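Local coordinates for protein arylsulfatase (Pseudoalteromonas sp. MB47, PDB 7AJ0) that probably removes sulfate groups from the algal polysaccharide fucoidan as an exo-acting, calcium-binding sulfatase that assembles into hexamers, at residues 340-352 with 438-452. Sequence-based numbering, arbitrary orientation.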
ATOM      1  N   PRO A 340     -21.098  -2.818  -9.974  1.00 21.75           N
ATOM      2  CA  PRO A 340     -20.013  -2.019 -10.557  1.00 21.96           C
ATOM      3  C   PRO A 340     -19.406  -1.020  -9.587  1.00 21.95           C
ATOM      4  O   PRO A 340     -18.314  -0.505  -9.867  1.00 22.18           O
ATOM      5  CB  PRO A 340     -20.697  -1.303 -11.728  1.00 21.99           C
ATOM      6  CG  PRO A 340     -22.116  -1.165 -11.286  1.00 21.71           C
ATOM      7  CD  PRO A 340     -22.425  -2.400 -10.474  1.00 21.59           C
ATOM      8  N   TRP A 341     -20.061  -0.741  -8.465  1.00 21.73           N
ATOM      9  CA  TRP A 341     -19.615   0.314  -7.573  1.00 21.75           C
ATOM     10  C   TRP A 341     -18.578  -0.206  -6.580  1.00 24.73           C
ATOM     11  O   TRP A 341     -18.335  -1.407  -6.458  1.00 21.96           O
ATOM     12  CB  TRP A 341     -20.797   0.914  -6.812  1.00 27.81           C
ATOM     13  CG  TRP A 341     -22.025   1.120  -7.636  1.00 21.38           C
ATOM     14  CD1 TRP A 341     -23.299   0.773  -7.296  1.00 21.20           C
ATOM     15  CD2 TRP A 341     -22.104   1.715  -8.936  1.00 21.48           C
ATOM     16  NE1 TRP A 341     -24.168   1.119  -8.300  1.00 21.18           N
ATOM     17  CE2 TRP A 341     -23.460   1.698  -9.320  1.00 21.35           C
ATOM     18  CE3 TRP A 341     -21.162   2.260  -9.813  1.00 21.72           C
ATOM     19  CZ2 TRP A 341     -23.898   2.206 -10.539  1.00 21.46           C
ATOM     20  CZ3 TRP A 341     -21.601   2.763 -11.026  1.00 21.83           C
ATOM     21  CH2 TRP A 341     -22.956   2.733 -11.377  1.00 21.70           C
ATOM     22  N   ARG A 342     -17.983   0.730  -5.846  1.00 28.82           N
ATOM     23  CA  ARG A 342     -16.925   0.402  -4.904  1.00 22.22           C
ATOM     24  C   ARG A 342     -17.483  -0.300  -3.672  1.00 22.12           C
ATOM     25  O   ARG A 342     -18.610  -0.047  -3.238  1.00 21.90           O
ATOM     26  CB  ARG A 342     -16.190   1.677  -4.492  1.00 22.41           C
ATOM     27  CG  ARG A 342     -15.109   1.479  -3.451  1.00 22.69           C
ATOM     28  CD  ARG A 342     -14.360   2.779  -3.219  1.00 22.93           C
ATOM     29  NE  ARG A 342     -13.232   2.618  -2.308  1.00 23.28           N
ATOM     30  CZ  ARG A 342     -12.317   3.554  -2.078  1.00 23.60           C
ATOM     31  NH1 ARG A 342     -12.392   4.724  -2.698  1.00 23.61           N
ATOM     32  NH2 ARG A 342     -11.325   3.319  -1.233  1.00 23.96           N
ATOM     33  N   GLY A 343     -16.673  -1.193  -3.104  1.00 22.34           N
ATOM     34  CA  GLY A 343     -17.044  -1.833  -1.867  1.00 22.35           C
ATOM     35  C   GLY A 343     -18.159  -2.848  -2.055  1.00 22.15           C
ATOM     36  O   GLY A 343     -18.258  -3.531  -3.075  1.00 28.13           O
ATOM     37  N   GLY A 344     -19.016  -2.938  -1.043  1.00 22.07           N
ATOM     38  CA  GLY A 344     -20.108  -3.894  -1.074  1.00 21.94           C
ATOM     39  C   GLY A 344     -20.830  -3.915   0.257  1.00 21.97           C
ATOM     40  O   GLY A 344     -20.725  -2.977   1.048  1.00 22.03           O
ATOM     41  N   LYS A 345     -21.566  -5.002   0.488  1.00 21.98           N
ATOM     42  CA  LYS A 345     -22.291  -5.174   1.740  1.00 22.09           C
ATOM     43  C   LYS A 345     -21.379  -4.911   2.932  1.00 22.40           C
ATOM     44  O   LYS A 345     -20.211  -5.312   2.944  1.00 22.62           O
ATOM     45  CB  LYS A 345     -22.862  -6.591   1.814  1.00 22.18           C
ATOM     46  CG  LYS A 345     -23.732  -6.876   3.020  1.00 22.34           C
ATOM     47  CD  LYS A 345     -24.047  -8.362   3.082  1.00 22.52           C
ATOM     48  CE  LYS A 345     -25.093  -8.685   4.131  1.00 24.25           C
ATOM     49  NZ  LYS A 345     -25.373 -10.150   4.166  1.00 27.06           N
ATOM     50  N   GLY A 346     -21.919  -4.225   3.934  1.00 22.46           N
ATOM     51  CA  GLY A 346     -21.172  -3.901   5.127  1.00 22.81           C
ATOM     52  C   GLY A 346     -20.428  -2.589   5.091  1.00 22.82           C
ATOM     53  O   GLY A 346     -19.662  -2.304   6.021  1.00 23.16           O
ATOM     54  N   THR A 347     -20.614  -1.786   4.048  1.00 22.52           N
ATOM     55  CA  THR A 347     -19.976  -0.484   3.952  1.00 22.56           C
ATOM     56  C   THR A 347     -20.968   0.496   3.342  1.00 22.27           C
ATOM     57  O   THR A 347     -21.924   0.104   2.669  1.00 22.01           O
ATOM     58  CB  THR A 347     -18.700  -0.519   3.099  1.00 22.62           C
ATOM     59  OG1 THR A 347     -19.042  -0.741   1.724  1.00 22.32           O
ATOM     60  CG2 THR A 347     -17.768  -1.623   3.568  1.00 24.04           C
ATOM     61  N   THR A 348     -20.728   1.783   3.582  1.00 22.35           N
ATOM     62  CA  THR A 348     -21.523   2.841   2.976  1.00 22.15           C
ATOM     63  C   THR A 348     -20.874   3.402   1.717  1.00 22.06           C
ATOM     64  O   THR A 348     -21.179   4.531   1.318  1.00 22.02           O
ATOM     65  CB  THR A 348     -21.786   3.957   3.986  1.00 22.36           C
ATOM     66  OG1 THR A 348     -20.572   4.293   4.664  1.00 22.69           O
ATOM     67  CG2 THR A 348     -22.839   3.513   4.993  1.00 22.43           C
ATOM     68  N   TRP A 349     -19.970   2.649   1.095  1.00 22.08           N
ATOM     69  CA  TRP A 349     -19.665   2.899  -0.304  1.00 21.97           C
ATOM     70  C   TRP A 349     -20.919   2.630  -1.133  1.00 21.68           C
ATOM     71  O   TRP A 349     -21.856   1.959  -0.689  1.00 21.57           O
ATOM     72  CB  TRP A 349     -18.518   2.018  -0.788  1.00 22.10           C
ATOM     73  CG  TRP A 349     -17.192   2.324  -0.162  1.00 22.45           C
ATOM     74  CD1 TRP A 349     -16.449   1.493   0.624  1.00 22.69           C
ATOM     75  CD2 TRP A 349     -16.450   3.544  -0.268  1.00 22.64           C
ATOM     76  NE1 TRP A 349     -15.289   2.118   1.012  1.00 23.02           N
ATOM     77  CE2 TRP A 349     -15.266   3.379   0.478  1.00 23.00           C
ATOM     78  CE3 TRP A 349     -16.671   4.760  -0.921  1.00 22.60           C
ATOM     79  CZ2 TRP A 349     -14.310   4.384   0.592  1.00 23.31           C
ATOM     80  CZ3 TRP A 349     -15.721   5.754  -0.809  1.00 22.90           C
ATOM     81  CH2 TRP A 349     -14.555   5.561  -0.059  1.00 23.25           C
ATOM     82  N   GLU A 350     -20.939   3.162  -2.352  1.00 21.61           N
ATOM     83  CA  GLU A 350     -22.112   2.966  -3.198  1.00 21.40           C
ATOM     84  C   GLU A 350     -22.385   1.486  -3.438  1.00 21.31           C
ATOM     85  O   GLU A 350     -23.547   1.084  -3.565  1.00 21.16           O
ATOM     86  CB  GLU A 350     -21.929   3.707  -4.519  1.00 21.43           C
ATOM     87  CG  GLU A 350     -21.942   5.217  -4.360  1.00 21.53           C
ATOM     88  CD  GLU A 350     -23.289   5.732  -3.902  1.00 23.76           C
ATOM     89  OE1 GLU A 350     -24.281   5.508  -4.628  1.00 37.78           O
ATOM     90  OE2 GLU A 350     -23.361   6.346  -2.813  1.00 21.52           O
ATOM     91  N   GLY A 351     -21.335   0.661  -3.479  1.00 21.43           N
ATOM     92  CA  GLY A 351     -21.532  -0.762  -3.684  1.00 21.40           C
ATOM     93  C   GLY A 351     -22.403  -1.410  -2.629  1.00 21.35           C
ATOM     94  O   GLY A 351     -23.057  -2.422  -2.894  1.00 21.29           O
ATOM     95  N   GLY A 352     -22.434  -0.844  -1.428  1.00 21.42           N
ATOM     96  CA  GLY A 352     -23.181  -1.443  -0.344  1.00 21.46           C
ATOM     97  C   GLY A 352     -24.628  -1.008  -0.251  1.00 21.32           C
ATOM     98  O   GLY A 352     -25.471  -1.766   0.240  1.00 21.34           O
ATOM     99  N   LYS A 438     -21.948  12.670  -3.349  1.00 22.62           N
ATOM    100  CA  LYS A 438     -21.815  11.746  -2.229  1.00 22.50           C
ATOM    101  C   LYS A 438     -20.774  12.309  -1.270  1.00 22.80           C
ATOM    102  O   LYS A 438     -19.606  12.459  -1.640  1.00 22.99           O
ATOM    103  CB  LYS A 438     -21.411  10.362  -2.735  1.00 22.28           C
ATOM    104  CG  LYS A 438     -21.096   9.341  -1.658  1.00 24.39           C
ATOM    105  CD  LYS A 438     -22.349   8.834  -0.975  1.00 22.05           C
ATOM    106  CE  LYS A 438     -22.029   7.662  -0.063  1.00 22.02           C
ATOM    107  NZ  LYS A 438     -21.481   6.486  -0.801  1.00 23.39           N
ATOM    108  N   ILE A 439     -21.197  12.625  -0.048  1.00 22.91           N
ATOM    109  CA  ILE A 439     -20.331  13.234   0.958  1.00 23.26           C
ATOM    110  C   ILE A 439     -20.130  12.231   2.084  1.00 23.25           C
ATOM    111  O   ILE A 439     -21.103  11.765   2.692  1.00 23.12           O
ATOM    112  CB  ILE A 439     -20.922  14.546   1.494  1.00 23.53           C
ATOM    113  CG1 ILE A 439     -21.238  15.507   0.347  1.00 23.58           C
ATOM    114  CG2 ILE A 439     -19.961  15.207   2.470  1.00 23.96           C
ATOM    115  CD1 ILE A 439     -22.673  15.441  -0.120  1.00 24.63           C
ATOM    116  N   HIS A 440     -18.872  11.902   2.368  1.00 23.43           N
ATOM    117  CA  HIS A 440     -18.526  10.954   3.417  1.00 23.50           C
ATOM    118  C   HIS A 440     -17.946  11.694   4.616  1.00 23.96           C
ATOM    119  O   HIS A 440     -17.001  12.478   4.471  1.00 24.26           O
ATOM    120  CB  HIS A 440     -17.507   9.920   2.928  1.00 23.45           C
ATOM    121  CG  HIS A 440     -17.997   9.061   1.806  1.00 23.06           C
ATOM    122  ND1 HIS A 440     -18.376   7.749   1.983  1.00 22.86           N
ATOM    123  CD2 HIS A 440     -18.151   9.324   0.487  1.00 22.90           C
ATOM    124  CE1 HIS A 440     -18.749   7.241   0.823  1.00 22.57           C
ATOM    125  NE2 HIS A 440     -18.624   8.176  -0.101  1.00 22.60           N
ATOM    126  N   PHE A 441     -18.505  11.435   5.794  1.00 24.07           N
ATOM    127  CA  PHE A 441     -17.937  11.921   7.044  1.00 24.56           C
ATOM    128  C   PHE A 441     -17.173  10.838   7.788  1.00 24.73           C
ATOM    129  O   PHE A 441     -16.326  11.163   8.626  1.00 25.20           O
ATOM    130  CB  PHE A 441     -19.049  12.489   7.928  1.00 24.70           C
ATOM    131  CG  PHE A 441     -19.865  13.553   7.248  1.00 24.59           C
ATOM    132  CD1 PHE A 441     -19.458  14.876   7.264  1.00 24.94           C
ATOM    133  CD2 PHE A 441     -21.030  13.226   6.574  1.00 25.74           C
ATOM    134  CE1 PHE A 441     -20.204  15.853   6.629  1.00 26.53           C
ATOM    135  CE2 PHE A 441     -21.778  14.198   5.937  1.00 24.15           C
ATOM    136  CZ  PHE A 441     -21.365  15.513   5.965  1.00 24.50           C
ATOM    137  N   LYS A 442     -17.446   9.571   7.492  1.00 24.41           N
ATOM    138  CA  LYS A 442     -16.655   8.442   7.964  1.00 24.56           C
ATOM    139  C   LYS A 442     -16.533   7.460   6.809  1.00 24.18           C
ATOM    140  O   LYS A 442     -17.491   7.254   6.057  1.00 23.77           O
ATOM    141  CB  LYS A 442     -17.286   7.781   9.190  1.00 24.72           C
ATOM    142  CG  LYS A 442     -17.207   8.646  10.446  1.00 25.32           C
ATOM    143  CD  LYS A 442     -17.882   7.988  11.640  1.00 30.24           C
ATOM    144  CE  LYS A 442     -17.746   8.848  12.891  1.00 26.05           C
ATOM    145  NZ  LYS A 442     -18.392   8.210  14.073  1.00 45.30           N
ATOM    146  N   VAL A 443     -15.353   6.859   6.669  1.00 24.35           N
ATOM    147  CA  VAL A 443     -14.992   6.098   5.480  1.00 24.09           C
ATOM    148  C   VAL A 443     -14.585   4.689   5.882  1.00 24.20           C
ATOM    149  O   VAL A 443     -13.778   4.507   6.800  1.00 24.63           O
ATOM    150  CB  VAL A 443     -13.855   6.791   4.704  1.00 24.28           C
ATOM    151  CG1 VAL A 443     -13.200   5.831   3.722  1.00 24.18           C
ATOM    152  CG2 VAL A 443     -14.391   8.019   3.986  1.00 24.11           C
ATOM    153  N   PHE A 444     -15.140   3.698   5.185  1.00 23.85           N
ATOM    154  CA  PHE A 444     -14.705   2.319   5.342  1.00 23.96           C
ATOM    155  C   PHE A 444     -13.441   2.086   4.521  1.00 24.11           C
ATOM    156  O   PHE A 444     -13.388   2.433   3.337  1.00 25.09           O
ATOM    157  CB  PHE A 444     -15.801   1.354   4.897  1.00 23.58           C
ATOM    158  CG  PHE A 444     -16.973   1.291   5.832  1.00 23.53           C
ATOM    159  CD1 PHE A 444     -18.017   2.193   5.717  1.00 23.29           C
ATOM    160  CD2 PHE A 444     -17.039   0.321   6.817  1.00 23.77           C
ATOM    161  CE1 PHE A 444     -19.100   2.133   6.571  1.00 23.30           C
ATOM    162  CE2 PHE A 444     -18.120   0.256   7.674  1.00 23.79           C
ATOM    163  CZ  PHE A 444     -19.151   1.163   7.550  1.00 23.55           C
ATOM    164  N   ASN A 445     -12.427   1.503   5.149  1.00 24.54           N
ATOM    165  CA  ASN A 445     -11.152   1.219   4.499  1.00 24.80           C
ATOM    166  C   ASN A 445     -10.881  -0.271   4.636  1.00 24.94           C
ATOM    167  O   ASN A 445     -10.859  -0.800   5.752  1.00 25.24           O
ATOM    168  CB  ASN A 445     -10.031   2.054   5.118  1.00 34.13           C
ATOM    169  CG  ASN A 445      -8.847   2.212   4.189  1.00 35.94           C
ATOM    170  OD1 ASN A 445      -8.961   2.800   3.113  1.00 43.52           O
ATOM    171  ND2 ASN A 445      -7.698   1.698   4.607  1.00 41.97           N
ATOM    172  N   THR A 446     -10.683  -0.944   3.507  1.00 28.64           N
ATOM    173  CA  THR A 446     -10.630  -2.399   3.458  1.00 24.89           C
ATOM    174  C   THR A 446      -9.191  -2.874   3.309  1.00 25.40           C
ATOM    175  O   THR A 446      -8.477  -2.436   2.400  1.00 26.40           O
ATOM    176  CB  THR A 446     -11.484  -2.925   2.301  1.00 24.43           C
ATOM    177  OG1 THR A 446     -12.800  -2.360   2.384  1.00 24.00           O
ATOM    178  CG2 THR A 446     -11.577  -4.442   2.352  1.00 24.54           C
ATOM    179  N   ALA A 447      -8.780  -3.785   4.191  1.00 25.79           N
ATOM    180  CA  ALA A 447      -7.396  -4.237   4.250  1.00 32.24           C
ATOM    181  C   ALA A 447      -7.110  -5.431   3.350  1.00 26.44           C
ATOM    182  O   ALA A 447      -5.964  -5.612   2.925  1.00 29.31           O
ATOM    183  CB  ALA A 447      -7.024  -4.595   5.694  1.00 26.89           C
ATOM    184  N   VAL A 448      -8.112  -6.254   3.057  1.00 26.09           N
ATOM    185  CA  VAL A 448      -7.964  -7.428   2.206  1.00 28.51           C
ATOM    186  C   VAL A 448      -8.957  -7.296   1.061  1.00 25.58           C
ATOM    187  O   VAL A 448     -10.119  -6.959   1.302  1.00 25.15           O
ATOM    188  CB  VAL A 448      -8.205  -8.743   2.970  1.00 26.41           C
ATOM    189  CG1 VAL A 448      -7.931  -9.940   2.071  1.00 27.69           C
ATOM    190  CG2 VAL A 448      -7.345  -8.811   4.225  1.00 27.01           C
ATOM    191  N   PRO A 449      -8.559  -7.546  -0.188  1.00 27.27           N
ATOM    192  CA  PRO A 449      -9.519  -7.433  -1.295  1.00 25.26           C
ATOM    193  C   PRO A 449     -10.738  -8.318  -1.077  1.00 24.84           C
ATOM    194  O   PRO A 449     -10.624  -9.479  -0.681  1.00 25.11           O
ATOM    195  CB  PRO A 449      -8.709  -7.883  -2.519  1.00 32.08           C
ATOM    196  CG  PRO A 449      -7.285  -7.641  -2.143  1.00 30.52           C
ATOM    197  CD  PRO A 449      -7.205  -7.895  -0.660  1.00 34.11           C
ATOM    198  N   ARG A 450     -11.913  -7.750  -1.341  1.00 24.34           N
ATOM    199  CA  ARG A 450     -13.232  -8.356  -1.230  1.00 24.53           C
ATOM    200  C   ARG A 450     -13.751  -8.364   0.207  1.00 27.10           C
ATOM    201  O   ARG A 450     -14.925  -8.673   0.415  1.00 23.82           O
ATOM    202  CB  ARG A 450     -13.287  -9.803  -1.759  1.00 24.20           C
ATOM    203  CG  ARG A 450     -12.968  -9.974  -3.230  1.00 28.90           C
ATOM    204  CD  ARG A 450     -13.266 -11.408  -3.671  1.00 27.08           C
ATOM    205  NE  ARG A 450     -12.959 -11.632  -5.080  1.00 24.51           N
ATOM    206  CZ  ARG A 450     -11.960 -12.390  -5.528  1.00 34.05           C
ATOM    207  NH1 ARG A 450     -11.154 -13.025  -4.684  1.00 42.58           N
ATOM    208  NH2 ARG A 450     -11.777 -12.521  -6.834  1.00 46.86           N
ATOM    209  N   ARG A 451     -12.933  -8.040   1.202  1.00 33.95           N
ATOM    210  CA  ARG A 451     -13.284  -8.289   2.601  1.00 24.53           C
ATOM    211  C   ARG A 451     -13.817  -7.022   3.266  1.00 24.32           C
ATOM    212  O   ARG A 451     -13.325  -6.561   4.299  1.00 24.61           O
ATOM    213  CB  ARG A 451     -12.076  -8.847   3.346  1.00 25.13           C
ATOM    214  CG  ARG A 451     -11.764 -10.292   2.990  1.00 25.42           C
ATOM    215  CD  ARG A 451     -12.895 -11.199   3.445  1.00 29.62           C
ATOM    216  NE  ARG A 451     -12.634 -12.610   3.189  1.00 37.89           N
ATOM    217  CZ  ARG A 451     -13.348 -13.601   3.707  1.00 33.92           C
ATOM    218  NH1 ARG A 451     -14.366 -13.332   4.517  1.00 25.62           N
ATOM    219  NH2 ARG A 451     -13.044 -14.860   3.423  1.00 47.65           N
ATOM    220  N   ASN A 452     -14.874  -6.479   2.658  1.00 23.84           N
ATOM    221  CA  ASN A 452     -15.492  -5.265   3.176  1.00 23.64           C
ATOM    222  C   ASN A 452     -16.024  -5.475   4.588  1.00 23.83           C
ATOM    223  O   ASN A 452     -15.824  -4.634   5.472  1.00 23.99           O
ATOM    224  CB  ASN A 452     -16.618  -4.820   2.241  1.00 23.16           C
ATOM    225  CG  ASN A 452     -16.189  -4.785   0.788  1.00 26.10           C
ATOM    226  OD1 ASN A 452     -16.690  -5.551  -0.040  1.00 27.10           O
ATOM    227  ND2 ASN A 452     -15.254  -3.898   0.471  1.00 33.29           N
TER
HETATM  228  O   HOH W   1     -10.960   0.661   1.014  1.00 25.04           O
HETATM  229  O   HOH W   2     -17.198  -3.214   7.244  1.00 22.68           O
HETATM  230  O   HOH W   3     -18.881   5.973   4.070  1.00 22.07           O
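Phe-444 turns one ring face to Thr-347, and this pair joins a loop of the sulfatase alpha/beta domain to the C-terminal antiparallel strands. The CA of Thr-347 sits 3.8 Å from the ring centroid, only 11° off the normal, a CH-pi contact over the face. At the ring's edge, in its plane, OG1 of Thr-348 comes 3.2 Å from CE1. That hydroxyl is hydrogen-bonded to Thr-430, and a water links it to ND1 of His-440 and to the carbonyl of Lys-442. Beyond the ring, CG2 of Thr-347 packs on CB of Asn-452; OG1 of Thr-347, turned between its own backbone N and carbonyl carbon, bonds back to Gly-344 O across a type II turn. From this turn Lys-345 reaches toward the calcium site and pairs with Asp-61.

Trp-349, the N-cap residue of helix 350-353, points its indole back at the strand 442-446. Its CZ2 meets CG1 of Val-443 at 3.6 Å, while its six-membered ring meets His-440 obliquely, planes at 47°. The guanidinium of Arg-342 lies over one indole face, its centre against CZ2, and the indole NE1 makes a weak bond, bent to 135°, to Phe-444 O.

Lys-438 comes in from strand 437-440 with its chain bent at chi2 and chi4, which brings NZ between the loop and the helix start. Glu-476 also pairs with this ammonium and receives NE2 of His-440. With an alanine here, Glu-350 and Glu-476 would probably lose the positive charge they share, and Thr-348 O its donor. NZ approaches that carbonyl in its plane at 2.9 Å, and meets Glu-350 OE2 on the anti lone pair at 2.8 Å, while the other oxygen, OE1, is hydrogen-bonded to Tyr-97 OH.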